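Local coordinates for protein ATP-dependent DNA helicase (PDB 5V9X) that probably uses ATP hydrolysis to move 3'-to-5' along single-stranded DNA and unwind RNA:DNA duplexes, as a member of the Lhr family of helicases, at residues V262-M267 against N273-D278; H467-A472 against D505-K510; P521-D526 against G530-R535. All coordinates share one frame; numbering follows the deposited sequence.

Contact 1. Residues V262-M267 against N273-D278. With nucleotides of chain B.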
loop_
_atom_site.group_PDB
_atom_site.type_symbol
_atom_site.label_atom_id
_atom_site.label_comp_id
_atom_site.label_asym_id
_atom_site.label_seq_id
_atom_site.Cartn_x
_atom_site.Cartn_y
_atom_site.Cartn_z
ATOM N N VAL A 262 -19.448 0.683 -17.978
ATOM C CA VAL A 262 -18.684 1.005 -19.180
ATOM C C VAL A 262 -19.560 1.870 -20.080
ATOM O O VAL A 262 -20.535 1.372 -20.661
ATOM C CB VAL A 262 -18.215 -0.266 -19.907
ATOM C CG1 VAL A 262 -17.648 0.085 -21.273
ATOM C CG2 VAL A 262 -17.180 -0.999 -19.073
ATOM N N PRO A 263 -19.257 3.164 -20.225
ATOM C CA PRO A 263 -20.193 4.063 -20.921
ATOM C C PRO A 263 -20.248 3.874 -22.430
ATOM O O PRO A 263 -21.216 4.331 -23.050
ATOM C CB PRO A 263 -19.670 5.464 -20.562
ATOM C CG PRO A 263 -18.733 5.258 -19.400
ATOM C CD PRO A 263 -18.149 3.899 -19.597
ATOM N N VAL A 264 -19.260 3.227 -23.042
ATOM C CA VAL A 264 -19.200 3.134 -24.501
ATOM C C VAL A 264 -19.629 1.742 -24.956
ATOM O O VAL A 264 -19.441 0.764 -24.219
ATOM C CB VAL A 264 -17.794 3.478 -25.021
ATOM C CG1 VAL A 264 -17.425 4.903 -24.649
ATOM C CG2 VAL A 264 -16.771 2.512 -24.468
ATOM N N PRO A 265 -20.212 1.606 -26.156
ATOM C CA PRO A 265 -20.672 0.285 -26.610
ATOM C C PRO A 265 -19.544 -0.624 -27.074
ATOM O O PRO A 265 -19.669 -1.851 -27.020
ATOM C CB PRO A 265 -21.620 0.628 -27.767
ATOM C CG PRO A 265 -21.101 1.920 -28.293
ATOM C CD PRO A 265 -20.597 2.676 -27.093
ATOM N N ASP A 266 -18.444 -0.036 -27.537
ATOM C CA ASP A 266 -17.315 -0.812 -28.044
ATOM C C ASP A 266 -16.040 -0.061 -27.695
ATOM O O ASP A 266 -15.743 0.972 -28.302
ATOM C CB ASP A 266 -17.435 -1.034 -29.551
ATOM C CG ASP A 266 -16.392 -1.997 -30.090
ATOM O OD1 ASP A 266 -15.523 -2.448 -29.316
ATOM O OD2 ASP A 266 -16.447 -2.308 -31.299
ATOM N N MET A 267 -15.292 -0.577 -26.719
ATOM C CA MET A 267 -14.035 0.052 -26.334
ATOM C C MET A 267 -12.943 -0.151 -27.378
ATOM O O MET A 267 -11.947 0.578 -27.360
ATOM C CB MET A 267 -13.572 -0.485 -24.978
ATOM C CG MET A 267 -14.504 -0.122 -23.834
ATOM S SD MET A 267 -13.925 -0.653 -22.213
ATOM C CE MET A 267 -14.268 -2.404 -22.289
ATOM N N ASN A 273 -11.797 10.140 -29.772
ATOM C CA ASN A 273 -10.361 9.999 -29.561
ATOM C C ASN A 273 -10.043 9.156 -28.332
ATOM O O ASN A 273 -9.036 8.439 -28.312
ATOM C CB ASN A 273 -9.738 11.393 -29.426
ATOM C CG ASN A 273 -8.227 11.360 -29.313
ATOM O OD1 ASN A 273 -7.556 10.608 -30.018
ATOM N ND2 ASN A 273 -7.685 12.182 -28.421
ATOM N N SER A 274 -10.888 9.220 -27.304
ATOM C CA SER A 274 -10.602 8.568 -26.036
ATOM C C SER A 274 -11.908 8.100 -25.408
ATOM O O SER A 274 -13.002 8.415 -25.886
ATOM C CB SER A 274 -9.845 9.514 -25.095
ATOM O OG SER A 274 -9.353 8.834 -23.954
ATOM N N ILE A 275 -11.779 7.327 -24.324
ATOM C CA ILE A 275 -12.937 6.918 -23.530
ATOM C C ILE A 275 -13.189 7.863 -22.362
ATOM O O ILE A 275 -14.258 7.791 -21.734
ATOM C CB ILE A 275 -12.759 5.471 -23.021
ATOM C CG1 ILE A 275 -14.082 4.902 -22.491
ATOM C CG2 ILE A 275 -11.676 5.411 -21.954
ATOM C CD1 ILE A 275 -13.984 3.476 -21.985
ATOM N N TRP A 276 -12.251 8.762 -22.065
ATOM C CA TRP A 276 -12.417 9.673 -20.933
ATOM C C TRP A 276 -13.672 10.535 -21.021
ATOM O O TRP A 276 -14.372 10.660 -20.000
ATOM C CB TRP A 276 -11.162 10.538 -20.786
ATOM C CG TRP A 276 -9.987 9.801 -20.238
ATOM C CD1 TRP A 276 -8.805 9.555 -20.870
ATOM C CD2 TRP A 276 -9.880 9.207 -18.939
ATOM N NE1 TRP A 276 -7.965 8.849 -20.045
ATOM C CE2 TRP A 276 -8.602 8.622 -18.853
ATOM C CE3 TRP A 276 -10.740 9.116 -17.840
ATOM C CZ2 TRP A 276 -8.163 7.954 -17.713
ATOM C CZ3 TRP A 276 -10.302 8.452 -16.710
ATOM C CH2 TRP A 276 -9.025 7.880 -16.654
ATOM N N PRO A 277 -14.013 11.161 -22.158
ATOM C CA PRO A 277 -15.227 12.000 -22.181
ATOM C C PRO A 277 -16.499 11.291 -21.731
ATOM O O PRO A 277 -17.284 11.873 -20.970
ATOM C CB PRO A 277 -15.306 12.436 -23.649
ATOM C CG PRO A 277 -13.899 12.468 -24.090
ATOM C CD PRO A 277 -13.247 11.299 -23.414
ATOM N N ASP A 278 -16.727 10.051 -22.172
ATOM C CA ASP A 278 -17.934 9.342 -21.758
ATOM C C ASP A 278 -17.857 8.904 -20.303
ATOM O O ASP A 278 -18.884 8.858 -19.616
ATOM C CB ASP A 278 -18.171 8.132 -22.659
ATOM C CG ASP A 278 -18.115 8.486 -24.128
ATOM O OD1 ASP A 278 -17.008 8.798 -24.617
ATOM O OD2 ASP A 278 -19.173 8.454 -24.796
ATOM P P DC B 3 -7.627 6.232 -24.226
ATOM O OP1 DC B 3 -9.062 6.429 -23.928
ATOM O OP2 DC B 3 -6.786 7.389 -24.602
ATOM O "O5'" DC B 3 -6.965 5.502 -22.962
ATOM C "C5'" DC B 3 -7.324 5.922 -21.644
ATOM C "C4'" DC B 3 -6.334 5.422 -20.600
ATOM O "O4'" DC B 3 -6.226 3.975 -20.668
ATOM C "C3'" DC B 3 -4.908 5.965 -20.723
ATOM O "O3'" DC B 3 -4.398 6.282 -19.427
ATOM C "C2'" DC B 3 -4.151 4.790 -21.340
ATOM C "C1'" DC B 3 -4.865 3.613 -20.697
ATOM N N1 DC B 3 -4.731 2.337 -21.455
ATOM C C2 DC B 3 -3.898 1.323 -20.966
ATOM O O2 DC B 3 -3.280 1.504 -19.909
ATOM N N3 DC B 3 -3.792 0.167 -21.666
ATOM C C4 DC B 3 -4.475 0.008 -22.801
ATOM N N4 DC B 3 -4.337 -1.148 -23.458
ATOM C C5 DC B 3 -5.327 1.031 -23.314
ATOM C C6 DC B 3 -5.426 2.164 -22.614
ATOM P P DC B 4 -4.248 7.813 -18.958
ATOM O OP1 DC B 4 -4.122 7.814 -17.483
ATOM O OP2 DC B 4 -5.330 8.588 -19.603
ATOM O "O5'" DC B 4 -2.844 8.275 -19.580
ATOM C "C5'" DC B 4 -1.622 7.728 -19.082
ATOM C "C4'" DC B 4 -0.583 7.630 -20.189
ATOM O "O4'" DC B 4 -1.196 7.063 -21.360
ATOM C "C3'" DC B 4 0.005 8.964 -20.644
ATOM O "O3'" DC B 4 1.281 9.169 -20.039
ATOM C "C2'" DC B 4 0.127 8.835 -22.177
ATOM C "C1'" DC B 4 -0.460 7.455 -22.488
ATOM N N1 DC B 4 -1.375 7.449 -23.669
ATOM C C2 DC B 4 -0.867 7.161 -24.943
ATOM O O2 DC B 4 0.339 6.915 -25.071
ATOM N N3 DC B 4 -1.715 7.160 -26.002
ATOM C C4 DC B 4 -3.010 7.429 -25.822
ATOM N N4 DC B 4 -3.806 7.417 -26.896
ATOM C C5 DC B 4 -3.545 7.723 -24.533
ATOM C C6 DC B 4 -2.700 7.721 -23.496
#
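The D278 carboxylate and the W276 indole are the flat groups, one turned to segment 262-267 and the other to the DNA. V264 CG1 sits over one face of the carboxylate, 3.7 Å from D278 CG and slightly farther from the two oxygens, the two side chains crossing at about a right angle. The indole has the phosphate of DC4 of chain B at its edge, close to the ring plane, while C5' of DC3 of chain B comes up obliquely; R305 makes a cation-pi contact with the ring. W276 NE1 donates to OP2 of DC4 of chain B over 2.7 Å, bent at 140°. One residue earlier, I275 N gives a straighter bond (168°) to OP1 of DC3 of chain B at 2.9 Å; S274 OG also lies against OP1. The S274 hydroxyl accepts a weak bond from W276 N, capping the start of helix 276-288. The CG1-CD1 branch of I275 runs the other way, while its CG2 stays against that phosphate oxygen: with CG1 anti to the backbone N (chi1 -166°), CD1 reaches 3.9 Å from V264 CG2 and 4.1 Å from M267 CG. P263 closes the far end, its CG 3.6 Å from D278 O. N664 bonds to V264 O and M267 N, tying the first segment to helix 661-676. The loop after strand 256-262 thus folds back under the start of helix 276-288, whose N-terminus presents a backbone amide and a hydroxyl to a phosphate, in the second parallel sheet domain of a superfamily 2 helicase core that holds the tracking strand.

Contact 2. Residues H467-A472 against D505-K510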
loop_
_atom_site.group_PDB
_atom_site.type_symbol
_atom_site.label_atom_id
_atom_site.label_comp_id
_atom_site.label_asym_id
_atom_site.label_seq_id
_atom_site.Cartn_x
_atom_site.Cartn_y
_atom_site.Cartn_z
ATOM N N HIS A 467 16.975 3.014 12.575
ATOM C CA HIS A 467 16.634 3.119 13.990
ATOM C C HIS A 467 17.884 3.112 14.858
ATOM O O HIS A 467 17.937 3.795 15.886
ATOM C CB HIS A 467 15.694 1.982 14.395
ATOM C CG HIS A 467 14.246 2.273 14.151
ATOM N ND1 HIS A 467 13.403 2.735 15.139
ATOM C CD2 HIS A 467 13.491 2.171 13.032
ATOM C CE1 HIS A 467 12.192 2.907 14.639
ATOM N NE2 HIS A 467 12.218 2.571 13.362
ATOM N N THR A 468 18.906 2.353 14.453
ATOM C CA THR A 468 20.127 2.267 15.248
ATOM C C THR A 468 20.809 3.625 15.362
ATOM O O THR A 468 21.339 3.974 16.423
ATOM C CB THR A 468 21.079 1.236 14.643
ATOM O OG1 THR A 468 20.433 -0.043 14.593
ATOM C CG2 THR A 468 22.335 1.119 15.484
ATOM N N VAL A 469 20.803 4.409 14.282
ATOM C CA VAL A 469 21.308 5.774 14.368
ATOM C C VAL A 469 20.406 6.616 15.261
ATOM O O VAL A 469 20.883 7.454 16.036
ATOM C CB VAL A 469 21.446 6.389 12.962
ATOM C CG1 VAL A 469 21.932 7.832 13.052
ATOM C CG2 VAL A 469 22.390 5.559 12.107
ATOM N N ALA A 470 19.093 6.393 15.184
ATOM C CA ALA A 470 18.142 7.237 15.896
ATOM C C ALA A 470 18.084 6.914 17.384
ATOM O O ALA A 470 17.976 7.826 18.212
ATOM C CB ALA A 470 16.755 7.096 15.274
ATOM N N VAL A 471 18.144 5.628 17.743
ATOM C CA VAL A 471 18.070 5.257 19.153
ATOM C C VAL A 471 19.304 5.745 19.901
ATOM O O VAL A 471 19.237 6.027 21.103
ATOM C CB VAL A 471 17.878 3.734 19.299
ATOM C CG1 VAL A 471 19.099 2.981 18.785
ATOM C CG2 VAL A 471 17.586 3.362 20.748
ATOM N N ALA A 472 20.436 5.870 19.212
ATOM C CA ALA A 472 21.682 6.312 19.823
ATOM C C ALA A 472 22.034 7.750 19.465
ATOM O O ALA A 472 23.169 8.175 19.701
ATOM C CB ALA A 472 22.826 5.379 19.420
ATOM N N ASP A 505 28.621 -2.749 12.380
ATOM C CA ASP A 505 29.941 -2.528 11.796
ATOM C C ASP A 505 29.868 -1.521 10.659
ATOM O O ASP A 505 30.674 -0.585 10.586
ATOM C CB ASP A 505 30.528 -3.847 11.292
ATOM C CG ASP A 505 30.687 -4.868 12.389
ATOM O OD1 ASP A 505 30.777 -4.460 13.565
ATOM O OD2 ASP A 505 30.723 -6.076 12.078
ATOM N N LEU A 506 28.904 -1.707 9.756
ATOM C CA LEU A 506 28.761 -0.803 8.622
ATOM C C LEU A 506 28.474 0.619 9.087
ATOM O O LEU A 506 29.039 1.581 8.554
ATOM C CB LEU A 506 27.655 -1.313 7.701
ATOM C CG LEU A 506 27.393 -0.563 6.400
ATOM C CD1 LEU A 506 28.702 -0.236 5.703
ATOM C CD2 LEU A 506 26.508 -1.415 5.511
ATOM N N LEU A 507 27.610 0.770 10.093
ATOM C CA LEU A 507 27.324 2.089 10.644
ATOM C C LEU A 507 28.516 2.684 11.377
ATOM O O LEU A 507 28.557 3.903 11.576
ATOM C CB LEU A 507 26.124 2.015 11.589
ATOM C CG LEU A 507 24.759 1.764 10.952
ATOM C CD1 LEU A 507 23.703 1.552 12.023
ATOM C CD2 LEU A 507 24.380 2.926 10.051
ATOM N N SER A 508 29.485 1.861 11.780
ATOM C CA SER A 508 30.623 2.322 12.568
ATOM C C SER A 508 31.923 2.236 11.774
ATOM O O SER A 508 32.495 3.269 11.420
ATOM C CB SER A 508 30.719 1.525 13.871
ATOM O OG SER A 508 31.826 1.953 14.645
ATOM N N GLY A 509 32.416 1.032 11.489
ATOM C CA GLY A 509 33.701 0.893 10.829
ATOM C C GLY A 509 33.775 -0.206 9.788
ATOM O O GLY A 509 33.358 -1.342 10.036
ATOM N N LYS A 510 34.320 0.122 8.620
ATOM C CA LYS A 510 34.462 -0.834 7.527
ATOM C C LYS A 510 35.861 -0.765 6.918
ATOM O O LYS A 510 36.154 0.110 6.099
ATOM C CB LYS A 510 33.406 -0.576 6.450
ATOM C CG LYS A 510 33.556 -1.428 5.197
ATOM C CD LYS A 510 32.923 -2.800 5.361
ATOM C CE LYS A 510 33.135 -3.646 4.116
ATOM N NZ LYS A 510 32.340 -4.903 4.156
#
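T468 OG1 is held by two partners: it donates to L464 O, one turn back in helix 461-471, and accepts from the indole NE1 of W482. With the hydroxyl thus occupied beside the backbone N (chi1 -59°), the methyl CG2 stands anti to that nitrogen and is left to the apolar meeting with L507. The contact across the two helices is small, 108 Å² in all, and has no hydrogen bond; three buried side chains make it. L507 supplies both methyls from its side. Its CG lies anti to the carbonyl carbon (chi1 -70°) and CD1 continues the chain outward, so the two methyls fork over neighbouring residues of the other helix. CD1 comes alongside T468, 3.7 Å from CB and equally 3.7 Å from CG2, while CD2 meets V469 CG2 at 3.9 Å. Both pairs approach at a slant, with the CA atoms of V469 and L507 still 8.0 Å apart, a spacing bridged by side chains alone. L507 lies in the last turn of helix 497-508, where S508 N bonds to D505 O at 3.0 Å; G509 is the first residue to leave helical angles. Two residues before L507, the D505 carboxylate forms a salt bridge with R527. The opposing helix turns its other side to the helicase core: the H467 ring makes edge-to-face contacts with F171 and H204, and lies against helix 200-213. Within the family's winged helix region, helix 461-471 is therefore set between that core helix and helix 497-508, with W482 of helix 479-488 against its flank and L523 of strand 523-526 touching both T468 and L507.

Contact 3. Residues P521-D526 against G530-R535; sequences PRLVYD and GTLTAR
A beta hairpin with a G1 bulge at its turn end joins P521-D526 to G530-R535, within the winged helix region of the protein. G530, with positive phi (81°), and T531 both face D526, making the bulge, in which D526 N donates to T531 O at 2.8 Å. Beyond it the register is regular: V524 and T533 form a hydrogen-bonded pair, V524 N to T533 O also at 2.8 Å. L523, Y525, L532 and A534 share a face, on which L523, Y525 and L532 touch helix 497-508. There L532 CD2 sits 4.0 Å from L523 CD1, and L532 CG meets the Y525 ring obliquely, while T531 O lies at that ring's edge, in its plane. The Y525 hydroxyl bonds to E501. At the open end R535 N reaches R522 O at 3.3 Å, and the extended R535 side chain turns back over the first strand. P521 CG touches R535 NH1, and P521 O lies over one guanidinium face, offset toward the rim. V524 CG2 packs across the arginine chain at about a right angle. R535 grips L523 O side-on with two nitrogens coming from the same face of the carbonyl, NE at 3.1 Å and NH2 at 3.3 Å.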
loop_
_atom_site.group_PDB
_atom_site.type_symbol
_atom_site.label_atom_id
_atom_site.label_comp_id
_atom_site.label_asym_id
_atom_site.label_seq_id
_atom_site.Cartn_x
_atom_site.Cartn_y
_atom_site.Cartn_z
ATOM N N PRO A 521 29.989 6.677 7.710
ATOM C CA PRO A 521 29.488 6.028 8.925
ATOM C C PRO A 521 29.002 7.052 9.937
ATOM O O PRO A 521 29.525 8.163 10.040
ATOM C CB PRO A 521 30.713 5.270 9.447
ATOM C CG PRO A 521 31.866 6.088 8.975
ATOM C CD PRO A 521 31.460 6.657 7.637
ATOM N N ARG A 522 27.983 6.657 10.701
ATOM C CA ARG A 522 27.263 7.590 11.554
ATOM C C ARG A 522 27.345 7.271 13.041
ATOM O O ARG A 522 26.822 8.045 13.852
ATOM C CB ARG A 522 25.790 7.649 11.133
ATOM C CG ARG A 522 25.588 7.694 9.628
ATOM C CD ARG A 522 26.260 8.909 9.009
ATOM N NE ARG A 522 25.765 9.166 7.660
ATOM C CZ ARG A 522 25.971 10.295 6.990
ATOM N NH1 ARG A 522 26.665 11.280 7.543
ATOM N NH2 ARG A 522 25.479 10.439 5.768
ATOM N N LEU A 523 27.977 6.164 13.424
ATOM C CA LEU A 523 28.068 5.779 14.823
ATOM C C LEU A 523 29.491 5.341 15.140
ATOM O O LEU A 523 30.285 5.032 14.248
ATOM C CB LEU A 523 27.084 4.653 15.163
ATOM C CG LEU A 523 25.596 4.963 15.004
ATOM C CD1 LEU A 523 24.774 3.713 15.255
ATOM C CD2 LEU A 523 25.176 6.082 15.945
ATOM N N VAL A 524 29.806 5.328 16.432
ATOM C CA VAL A 524 31.075 4.825 16.938
ATOM C C VAL A 524 30.773 3.659 17.868
ATOM O O VAL A 524 29.944 3.783 18.778
ATOM C CB VAL A 524 31.879 5.922 17.660
ATOM C CG1 VAL A 524 33.161 5.347 18.238
ATOM C CG2 VAL A 524 32.191 7.064 16.703
ATOM N N TYR A 525 31.440 2.531 17.636
ATOM C CA TYR A 525 31.142 1.274 18.312
ATOM C C TYR A 525 32.299 0.913 19.235
ATOM O O TYR A 525 33.443 0.791 18.784
ATOM C CB TYR A 525 30.899 0.165 17.285
ATOM C CG TYR A 525 30.220 -1.077 17.823
ATOM C CD1 TYR A 525 29.722 -1.125 19.119
ATOM C CD2 TYR A 525 30.084 -2.208 17.028
ATOM C CE1 TYR A 525 29.104 -2.266 19.606
ATOM C CE2 TYR A 525 29.469 -3.351 17.506
ATOM C CZ TYR A 525 28.980 -3.376 18.794
ATOM O OH TYR A 525 28.366 -4.513 19.270
ATOM N N ASP A 526 31.998 0.742 20.520
ATOM C CA ASP A 526 32.968 0.310 21.524
ATOM C C ASP A 526 32.652 -1.143 21.860
ATOM O O ASP A 526 31.789 -1.419 22.698
ATOM C CB ASP A 526 32.909 1.194 22.767
ATOM C CG ASP A 526 34.072 0.951 23.713
ATOM O OD1 ASP A 526 34.905 1.867 23.880
ATOM O OD2 ASP A 526 34.164 -0.160 24.278
ATOM N N GLY A 530 30.577 -2.544 24.488
ATOM C CA GLY A 530 29.291 -2.822 23.881
ATOM C C GLY A 530 28.428 -1.596 23.710
ATOM O O GLY A 530 27.199 -1.706 23.714
ATOM N N THR A 531 29.040 -0.426 23.549
ATOM C CA THR A 531 28.337 0.849 23.537
ATOM C C THR A 531 28.417 1.488 22.157
ATOM O O THR A 531 29.474 1.490 21.520
ATOM C CB THR A 531 28.922 1.801 24.588
ATOM O OG1 THR A 531 28.617 1.315 25.901
ATOM C CG2 THR A 531 28.361 3.208 24.431
ATOM N N LEU A 532 27.287 2.025 21.702
ATOM C CA LEU A 532 27.208 2.806 20.476
ATOM C C LEU A 532 26.950 4.262 20.830
ATOM O O LEU A 532 26.005 4.568 21.564
ATOM C CB LEU A 532 26.096 2.287 19.561
ATOM C CG LEU A 532 26.270 0.901 18.944
ATOM C CD1 LEU A 532 24.970 0.123 19.034
ATOM C CD2 LEU A 532 26.722 1.023 17.497
ATOM N N THR A 533 27.791 5.155 20.313
ATOM C CA THR A 533 27.595 6.588 20.459
ATOM C C THR A 533 27.458 7.225 19.084
ATOM O O THR A 533 27.911 6.681 18.073
ATOM C CB THR A 533 28.748 7.246 21.230
ATOM O OG1 THR A 533 30.002 6.827 20.677
ATOM C CG2 THR A 533 28.687 6.871 22.704
ATOM N N ALA A 534 26.824 8.391 19.058
ATOM C CA ALA A 534 26.543 9.086 17.812
ATOM C C ALA A 534 27.690 10.013 17.438
ATOM O O ALA A 534 28.333 10.614 18.306
ATOM C CB ALA A 534 25.245 9.888 17.927
ATOM N N ARG A 535 27.948 10.112 16.146
ATOM C CA ARG A 535 28.839 11.127 15.614
ATOM C C ARG A 535 28.054 12.403 15.347
ATOM O O ARG A 535 26.827 12.368 15.225
ATOM C CB ARG A 535 29.499 10.622 14.334
ATOM C CG ARG A 535 30.231 9.307 14.510
ATOM C CD ARG A 535 31.210 9.077 13.380
ATOM N NE ARG A 535 31.658 7.691 13.326
ATOM C CZ ARG A 535 32.515 7.221 12.427
ATOM N NH1 ARG A 535 33.023 8.030 11.508
ATOM N NH2 ARG A 535 32.865 5.943 12.448
#

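How the contacts relate
Contacts 2 and 3 form one continuous unit, their centres 6 Å apart, while contact 1 lies across the molecule, 56 Å and 61 Å from them between centres. The helix end of contact 2 runs into the hairpin of contact 3: L507 O takes probable hydrogen bonds from R522 N (2.9 Å) and L523 N (3.0 Å), and S508 OG is weakly bonded to Y525 N. R535 NH2 also comes close to S508 O. Contact 1 touches the DNA directly; the nearest atoms of contacts 2 and 3 stay about 10 Å and about 12 Å from the nucleic acid. Neither contact 2 nor contact 3 contributes residues to the pocket of the bound nucleotide analogue AMP-PNP.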